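Local structure of variant surface glycoprotein MITAT 1.1 (Trypanosoma brucei brucei, 5LY9) at residues Ala61-Phe72 against Thr312-Asp320. The protein forms a coat on the surface of the parasite, which evades the host immune response by expressing a series of antigenically distinct versions. Numbering follows the deposited sequence.
Sequences ALQQLTLLRGYF and TKTYLDMVD. Unlike the reference sequence in segment 61-72: Leu65 (reference Ser). With NAG (2-acetamido-2-deoxy-beta-D-glucopyranose), chain C; NAG (2-acetamido-2-deoxy-beta-D-glucopyranose), chain B; MAN (alpha-D-mannopyranose), chain D; GOL (glycerol), chain G.
Tyr315 lies against Ala61, Gln64, Leu65 and Leu68 where the short helix 313-321 crosses the start of the long helix 62-114, which pairs with helix 24-55 in the long helical hairpin characteristic of the A-type VSG N-terminal domain. The two segments run nearly perpendicular (85°), their axes 10.5 Å apart at closest, and no hydrogen bond joins them. Tyr315 can be followed outward. Its CB sits 3.9 Å from Leu68 CD1, with Leu65 CD2 slightly farther off. CG is anti to the carbonyl carbon (chi1 -66°), which carries the ring toward the N-terminal end of helix 62-114, to Ala61 and Gln64. CD1 meets Gln64 CB, and CE1 at the ring edge touches Ala61 CB at 3.7 Å. Over one face comes Gln64 CG, a CH-pi contact 4.0 Å from the Tyr315 ring centroid; a bend at chi2 then lays the amide almost parallel to the ring, 16° apart. The phenol OH lies 3.6 Å from Gln64 NE2, which donates a hydrogen bond to Leu303 O. Phe304 meets the same ring nearly at right angles. Beside the tyrosine, Met318 CE rests on Ala61 CB and Leu65 CD1, while Leu65 CD2 packs against Val319 CG2. Toward the attached glycan, Leu316 CD2 touches both Leu68 CD1 and the edge of Phe72. A glycerol, probably from the crystallisation liquor, bridges Tyr71 OH and Thr312 OG1 by hydrogen bonds. Glycan borders the C-terminal ends of both segments: Asp320 OD1 accepts a 2.5 Å hydrogen bond from O3 of one GlcNAc, and C6 of the other lies 3.7 Å from Phe72 CZ.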
ATOM      1  N   ALA A  61      37.356  -7.522  21.026  1.00 27.65           N
ATOM      2  CA  ALA A  61      35.971  -7.172  21.260  1.00 27.01           C
ATOM      3  C   ALA A  61      35.036  -8.169  20.635  1.00 24.89           C
ATOM      4  O   ALA A  61      33.903  -7.801  20.224  1.00 24.18           O
ATOM      5  CB  ALA A  61      35.693  -5.808  20.726  1.00 26.97           C
ATOM      6  N   LEU A  62      35.484  -9.414  20.589  1.00 25.17           N
ATOM      7  CA  LEU A  62      34.753 -10.460  19.839  1.00 25.31           C
ATOM      8  C   LEU A  62      33.321 -10.601  20.363  1.00 25.08           C
ATOM      9  O   LEU A  62      32.390 -10.626  19.534  1.00 24.63           O
ATOM     10  CB  LEU A  62      35.494 -11.797  19.889  1.00 26.72           C
ATOM     11  CG  LEU A  62      34.731 -12.933  19.211  1.00 25.59           C
ATOM     12  CD1 LEU A  62      34.568 -12.610  17.749  1.00 26.62           C
ATOM     13  CD2 LEU A  62      35.457 -14.236  19.382  1.00 25.81           C
ATOM     14  N   GLN A  63      33.145 -10.741  21.682  1.00 24.12           N
ATOM     15  CA  GLN A  63      31.846 -10.985  22.202  1.00 24.41           C
ATOM     16  C   GLN A  63      30.922  -9.760  22.092  1.00 23.29           C
ATOM     17  O   GLN A  63      29.760  -9.920  21.755  1.00 21.87           O
ATOM     18  CB  GLN A  63      31.849 -11.472  23.646  1.00 26.70           C
ATOM     19  CG  GLN A  63      32.503 -12.851  23.805  1.00 28.58           C
ATOM     20  CD  GLN A  63      32.497 -13.329  25.278  1.00 32.35           C
ATOM     21  OE1 GLN A  63      31.582 -13.094  26.022  1.00 32.86           O
ATOM     22  NE2 GLN A  63      33.506 -14.043  25.667  1.00 37.26           N
ATOM     23  N   GLN A  64      31.432  -8.570  22.382  1.00 22.72           N
ATOM     24  CA  GLN A  64      30.635  -7.322  22.238  1.00 22.58           C
ATOM     25  C   GLN A  64      30.156  -7.162  20.792  1.00 21.80           C
ATOM     26  O   GLN A  64      28.987  -6.886  20.512  1.00 22.05           O
ATOM     27  CB  GLN A  64      31.507  -6.117  22.580  1.00 22.60           C
ATOM     28  CG  GLN A  64      31.938  -6.088  24.030  1.00 22.40           C
ATOM     29  CD  GLN A  64      33.207  -6.848  24.384  1.00 23.39           C
ATOM     30  OE1 GLN A  64      33.705  -7.697  23.654  1.00 24.43           O
ATOM     31  NE2 GLN A  64      33.704  -6.591  25.591  1.00 24.10           N
ATOM     32  N   LEU A  65      31.041  -7.415  19.860  1.00 21.82           N
ATOM     33  CA  LEU A  65      30.717  -7.168  18.430  1.00 22.80           C
ATOM     34  C   LEU A  65      29.798  -8.277  17.847  1.00 21.60           C
ATOM     35  O   LEU A  65      28.905  -8.005  17.054  1.00 21.06           O
ATOM     36  CB  LEU A  65      32.010  -7.049  17.634  1.00 25.62           C
ATOM     37  CG  LEU A  65      32.784  -5.759  18.001  1.00 27.33           C
ATOM     38  CD1 LEU A  65      34.054  -5.684  17.218  1.00 30.81           C
ATOM     39  CD2 LEU A  65      31.967  -4.536  17.661  1.00 28.01           C
ATOM     40  N   THR A  66      30.010  -9.509  18.277  1.00 21.51           N
ATOM     41  CA  THR A  66      29.124 -10.623  17.911  1.00 21.16           C
ATOM     42  C   THR A  66      27.692 -10.307  18.347  1.00 21.35           C
ATOM     43  O   THR A  66      26.757 -10.473  17.587  1.00 20.99           O
ATOM     44  CB  THR A  66      29.581 -11.925  18.492  1.00 21.27           C
ATOM     45  OG1 THR A  66      30.850 -12.297  17.922  1.00 21.86           O
ATOM     46  CG2 THR A  66      28.618 -13.039  18.242  1.00 21.51           C
ATOM     47  N   LEU A  67      27.554  -9.890  19.585  1.00 20.87           N
ATOM     48  CA  LEU A  67      26.280  -9.506  20.154  1.00 21.00           C
ATOM     49  C   LEU A  67      25.631  -8.421  19.375  1.00 21.31           C
ATOM     50  O   LEU A  67      24.418  -8.496  19.023  1.00 21.40           O
ATOM     51  CB  LEU A  67      26.477  -9.102  21.581  1.00 21.67           C
ATOM     52  CG  LEU A  67      25.201  -8.667  22.255  1.00 22.61           C
ATOM     53  CD1 LEU A  67      24.143  -9.802  22.326  1.00 24.32           C
ATOM     54  CD2 LEU A  67      25.483  -8.110  23.587  1.00 23.22           C
ATOM     55  N   LEU A  68      26.380  -7.360  19.018  1.00 19.83           N
ATOM     56  CA  LEU A  68      25.790  -6.260  18.311  1.00 19.67           C
ATOM     57  C   LEU A  68      25.380  -6.666  16.887  1.00 19.06           C
ATOM     58  O   LEU A  68      24.329  -6.268  16.417  1.00 18.57           O
ATOM     59  CB  LEU A  68      26.761  -5.059  18.275  1.00 21.10           C
ATOM     60  CG  LEU A  68      26.896  -4.382  19.614  1.00 22.70           C
ATOM     61  CD1 LEU A  68      28.135  -3.434  19.625  1.00 23.63           C
ATOM     62  CD2 LEU A  68      25.674  -3.639  20.005  1.00 23.18           C
ATOM     63  N   ARG A  69      26.200  -7.482  16.229  1.00 19.91           N
ATOM     64  CA  ARG A  69      25.903  -7.995  14.868  1.00 20.77           C
ATOM     65  C   ARG A  69      24.628  -8.797  14.922  1.00 20.89           C
ATOM     66  O   ARG A  69      23.766  -8.643  14.077  1.00 19.76           O
ATOM     67  CB  ARG A  69      27.076  -8.837  14.429  1.00 21.51           C
ATOM     68  CG  ARG A  69      26.914  -9.532  13.067  1.00 22.34           C
ATOM     69  CD  ARG A  69      26.727 -11.026  13.169  1.00 22.74           C
ATOM     70  NE  ARG A  69      26.756 -11.564  11.817  1.00 23.64           N
ATOM     71  CZ  ARG A  69      27.861 -11.866  11.135  1.00 24.15           C
ATOM     72  NH1 ARG A  69      29.081 -11.832  11.666  1.00 23.24           N
ATOM     73  NH2 ARG A  69      27.740 -12.207   9.882  1.00 24.99           N
ATOM     74  N   GLY A  70      24.547  -9.666  15.925  1.00 20.53           N
ATOM     75  CA  GLY A  70      23.328 -10.492  16.125  1.00 19.37           C
ATOM     76  C   GLY A  70      22.113  -9.667  16.388  1.00 20.53           C
ATOM     77  O   GLY A  70      21.016  -9.987  15.866  1.00 20.07           O
ATOM     78  N   TYR A  71      22.274  -8.591  17.180  1.00 19.50           N
ATOM     79  CA  TYR A  71      21.200  -7.680  17.465  1.00 20.89           C
ATOM     80  C   TYR A  71      20.678  -6.979  16.233  1.00 20.16           C
ATOM     81  O   TYR A  71      19.472  -6.972  15.940  1.00 19.44           O
ATOM     82  CB  TYR A  71      21.620  -6.714  18.548  1.00 20.83           C
ATOM     83  CG  TYR A  71      20.779  -5.533  18.690  1.00 21.41           C
ATOM     84  CD1 TYR A  71      19.701  -5.521  19.526  1.00 22.71           C
ATOM     85  CD2 TYR A  71      21.079  -4.408  17.972  1.00 22.45           C
ATOM     86  CE1 TYR A  71      18.891  -4.439  19.586  1.00 23.50           C
ATOM     87  CE2 TYR A  71      20.294  -3.336  17.997  1.00 24.03           C
ATOM     88  CZ  TYR A  71      19.191  -3.319  18.842  1.00 24.06           C
ATOM     89  OH  TYR A  71      18.425  -2.137  18.941  1.00 28.43           O
ATOM     90  N   PHE A  72      21.579  -6.407  15.486  1.00 19.88           N
ATOM     91  CA  PHE A  72      21.127  -5.728  14.272  1.00 20.24           C
ATOM     92  C   PHE A  72      20.489  -6.703  13.288  1.00 19.57           C
ATOM     93  O   PHE A  72      19.478  -6.382  12.659  1.00 20.33           O
ATOM     94  CB  PHE A  72      22.308  -5.005  13.568  1.00 20.75           C
ATOM     95  CG  PHE A  72      22.847  -3.829  14.347  1.00 20.74           C
ATOM     96  CD1 PHE A  72      22.020  -2.826  14.775  1.00 21.15           C
ATOM     97  CD2 PHE A  72      24.205  -3.703  14.594  1.00 21.64           C
ATOM     98  CE1 PHE A  72      22.489  -1.708  15.517  1.00 21.62           C
ATOM     99  CE2 PHE A  72      24.698  -2.632  15.355  1.00 21.37           C
ATOM    100  CZ  PHE A  72      23.851  -1.661  15.812  1.00 21.41           C
ATOM    101  N   THR A 312      27.299   0.892  24.473  1.00 24.70           N
ATOM    102  CA  THR A 312      27.654   0.265  23.192  1.00 23.51           C
ATOM    103  C   THR A 312      28.374   1.214  22.244  1.00 24.42           C
ATOM    104  O   THR A 312      29.014   0.785  21.269  1.00 25.17           O
ATOM    105  CB  THR A 312      26.403  -0.281  22.494  1.00 24.42           C
ATOM    106  OG1 THR A 312      25.471   0.796  22.363  1.00 25.43           O
ATOM    107  CG2 THR A 312      25.796  -1.476  23.276  1.00 25.66           C
ATOM    108  N   LYS A 313      28.381   2.513  22.552  1.00 25.25           N
ATOM    109  CA  LYS A 313      28.803   3.495  21.565  1.00 25.53           C
ATOM    110  C   LYS A 313      30.262   3.359  21.131  1.00 27.78           C
ATOM    111  O   LYS A 313      30.529   3.500  19.951  1.00 27.06           O
ATOM    112  CB  LYS A 313      28.501   4.930  22.029  1.00 29.68           C
ATOM    113  CG  LYS A 313      28.968   6.003  21.049  1.00 32.13           C
ATOM    114  CD  LYS A 313      28.392   7.363  21.361  1.00 36.99           C
ATOM    115  CE  LYS A 313      28.981   8.540  20.539  1.00 39.65           C
ATOM    116  NZ  LYS A 313      30.486   8.591  20.421  1.00 42.00           N
ATOM    117  N   THR A 314      31.202   3.137  22.066  1.00 26.07           N
ATOM    118  CA  THR A 314      32.630   3.025  21.697  1.00 25.96           C
ATOM    119  C   THR A 314      32.872   1.874  20.758  1.00 25.54           C
ATOM    120  O   THR A 314      33.637   2.079  19.809  1.00 25.35           O
ATOM    121  CB  THR A 314      33.627   2.930  22.903  1.00 27.39           C
ATOM    122  OG1 THR A 314      33.281   1.765  23.646  1.00 27.83           O
ATOM    123  CG2 THR A 314      33.452   4.101  23.779  1.00 29.36           C
ATOM    124  N   TYR A 315      32.094   0.768  20.893  1.00 23.43           N
ATOM    125  CA  TYR A 315      32.198  -0.358  19.986  1.00 24.23           C
ATOM    126  C   TYR A 315      31.696  -0.015  18.552  1.00 24.49           C
ATOM    127  O   TYR A 315      32.328  -0.389  17.530  1.00 24.81           O
ATOM    128  CB  TYR A 315      31.467  -1.645  20.559  1.00 24.12           C
ATOM    129  CG  TYR A 315      32.173  -2.090  21.751  1.00 24.29           C
ATOM    130  CD1 TYR A 315      33.308  -2.896  21.642  1.00 24.51           C
ATOM    131  CD2 TYR A 315      31.835  -1.609  23.007  1.00 25.43           C
ATOM    132  CE1 TYR A 315      34.030  -3.220  22.773  1.00 25.82           C
ATOM    133  CE2 TYR A 315      32.592  -1.943  24.141  1.00 25.29           C
ATOM    134  CZ  TYR A 315      33.674  -2.758  23.983  1.00 25.42           C
ATOM    135  OH  TYR A 315      34.452  -3.144  25.055  1.00 27.05           O
ATOM    136  N   LEU A 316      30.570   0.660  18.488  1.00 24.48           N
ATOM    137  CA  LEU A 316      29.986   1.042  17.194  1.00 24.39           C
ATOM    138  C   LEU A 316      30.921   2.089  16.516  1.00 25.65           C
ATOM    139  O   LEU A 316      31.083   2.100  15.282  1.00 25.44           O
ATOM    140  CB  LEU A 316      28.610   1.588  17.379  1.00 25.38           C
ATOM    141  CG  LEU A 316      27.584   0.577  17.914  1.00 26.82           C
ATOM    142  CD1 LEU A 316      26.241   1.253  18.252  1.00 29.07           C
ATOM    143  CD2 LEU A 316      27.410  -0.534  16.945  1.00 26.78           C
ATOM    144  N   ASP A 317      31.463   2.985  17.316  1.00 25.20           N
ATOM    145  CA  ASP A 317      32.454   3.963  16.810  1.00 25.15           C
ATOM    146  C   ASP A 317      33.705   3.331  16.227  1.00 25.39           C
ATOM    147  O   ASP A 317      34.183   3.740  15.163  1.00 26.66           O
ATOM    148  CB  ASP A 317      32.818   4.980  17.884  1.00 26.42           C
ATOM    149  CG  ASP A 317      31.688   5.965  18.185  1.00 27.52           C
ATOM    150  OD1 ASP A 317      30.698   6.123  17.420  1.00 29.00           O
ATOM    151  OD2 ASP A 317      31.795   6.607  19.234  1.00 32.64           O
ATOM    152  N   MET A 318      34.209   2.296  16.897  1.00 26.06           N
ATOM    153  CA  MET A 318      35.321   1.508  16.413  1.00 28.99           C
ATOM    154  C   MET A 318      35.016   0.852  15.069  1.00 27.72           C
ATOM    155  O   MET A 318      35.802   0.896  14.146  1.00 24.69           O
ATOM    156  CB  MET A 318      35.661   0.481  17.494  1.00 33.57           C
ATOM    157  CG  MET A 318      36.857  -0.323  17.231  1.00 41.07           C
ATOM    158  SD  MET A 318      37.263  -1.234  18.773  1.00 52.43           S
ATOM    159  CE  MET A 318      36.015  -2.465  18.700  1.00 36.42           C
ATOM    160  N   VAL A 319      33.796   0.343  14.908  1.00 25.68           N
ATOM    161  CA  VAL A 319      33.397  -0.228  13.622  1.00 25.68           C
ATOM    162  C   VAL A 319      33.383   0.852  12.517  1.00 26.35           C
ATOM    163  O   VAL A 319      33.908   0.649  11.424  1.00 25.89           O
ATOM    164  CB  VAL A 319      32.006  -0.899  13.804  1.00 25.03           C
ATOM    165  CG1 VAL A 319      31.381  -1.220  12.489  1.00 26.60           C
ATOM    166  CG2 VAL A 319      32.191  -2.175  14.595  1.00 25.27           C
ATOM    167  N   ASP A 320      32.762   1.974  12.823  1.00 26.01           N
ATOM    168  CA  ASP A 320      32.662   3.118  11.887  1.00 27.18           C
ATOM    169  C   ASP A 320      34.013   3.654  11.386  1.00 28.24           C
ATOM    170  O   ASP A 320      34.144   3.986  10.219  1.00 27.65           O
ATOM    171  CB  ASP A 320      31.906   4.275  12.519  1.00 28.71           C
ATOM    172  CG  ASP A 320      30.393   4.044  12.561  1.00 29.08           C
ATOM    173  OD1 ASP A 320      29.874   3.124  11.865  1.00 29.63           O
ATOM    174  OD2 ASP A 320      29.734   4.794  13.335  1.00 29.67           O
TER
HETATM  175  C1  NAG C   2      24.421   3.805  12.270  1.00 28.27           C
HETATM  176  C2  NAG C   2      25.696   3.305  11.663  1.00 28.69           C
HETATM  177  C3  NAG C   2      26.684   4.428  11.345  1.00 28.56           C
HETATM  178  C4  NAG C   2      26.001   5.546  10.552  1.00 30.44           C
HETATM  179  C5  NAG C   2      24.753   5.935  11.335  1.00 29.69           C
HETATM  180  C6  NAG C   2      23.946   7.067  10.727  1.00 30.85           C
HETATM  181  C7  NAG C   2      26.750   1.160  12.069  1.00 32.13           C
HETATM  182  C8  NAG C   2      27.559   0.334  13.007  1.00 35.50           C
HETATM  183  N2  NAG C   2      26.417   2.353  12.506  1.00 28.88           N
HETATM  184  O3  NAG C   2      27.838   3.948  10.602  1.00 28.99           O
HETATM  185  O4  NAG C   2      26.914   6.646  10.192  1.00 33.47           O
HETATM  186  O5  NAG C   2      23.866   4.790  11.437  1.00 29.34           O
HETATM  187  O6  NAG C   2      23.580   6.669   9.432  1.00 31.23           O
HETATM  188  O7  NAG C   2      26.357   0.762  11.000  1.00 35.40           O
HETATM  189  C1  NAG B   1      20.249   1.758  14.628  1.00 24.26           C
HETATM  190  C2  NAG B   1      20.059   2.728  13.472  1.00 26.74           C
HETATM  191  C3  NAG B   1      21.181   2.665  12.496  1.00 25.48           C
HETATM  192  C4  NAG B   1      22.484   2.900  13.271  1.00 26.21           C
HETATM  193  C5  NAG B   1      22.611   1.882  14.394  1.00 25.07           C
HETATM  194  C6  NAG B   1      23.842   2.052  15.295  1.00 25.57           C
HETATM  195  C7  NAG B   1      17.764   3.260  12.831  1.00 29.10           C
HETATM  196  C8  NAG B   1      16.518   2.876  12.082  1.00 27.88           C
HETATM  197  N2  NAG B   1      18.811   2.431  12.779  1.00 26.07           N
HETATM  198  O3  NAG B   1      21.024   3.694  11.527  1.00 27.81           O
HETATM  199  O4  NAG B   1      23.549   2.698  12.346  1.00 28.15           O
HETATM  200  O5  NAG B   1      21.505   2.027  15.247  1.00 24.75           O
HETATM  201  O6  NAG B   1      23.940   3.419  15.722  1.00 26.16           O
HETATM  202  O7  NAG B   1      17.812   4.277  13.486  1.00 29.56           O
HETATM  203  C1  MAN D   4      31.692   9.484  12.420  1.00 44.01           C
HETATM  204  C2  MAN D   4      32.382  10.835  12.431  1.00 47.15           C
HETATM  205  C3  MAN D   4      32.853  11.089  11.018  1.00 47.44           C
HETATM  206  C4  MAN D   4      33.738   9.953  10.504  1.00 51.77           C
HETATM  207  C5  MAN D   4      33.176   8.537  10.738  1.00 48.21           C
HETATM  208  C6  MAN D   4      34.261   7.452  10.773  1.00 50.87           C
HETATM  209  O2  MAN D   4      33.454  10.848  13.414  1.00 44.49           O
HETATM  210  O3  MAN D   4      33.510  12.363  11.082  1.00 57.71           O
HETATM  211  O4  MAN D   4      33.894  10.116   9.108  1.00 60.79           O
HETATM  212  O5  MAN D   4      32.564   8.449  12.003  1.00 43.40           O
HETATM  213  O6  MAN D   4      34.796   7.204  12.116  1.00 44.15           O
HETATM  214  C1  GOL G 408      22.186  -1.954  21.241  1.00 36.49           C
HETATM  215  O1  GOL G 408      21.944  -1.294  22.459  1.00 33.09           O
HETATM  216  C2  GOL G 408      22.245  -0.920  20.189  1.00 36.00           C
HETATM  217  O2  GOL G 408      23.417  -0.087  20.354  1.00 33.48           O
HETATM  218  C3  GOL G 408      20.910  -0.149  20.406  1.00 36.19           C
HETATM  219  O3  GOL G 408      20.260  -0.142  19.177  1.00 34.31           O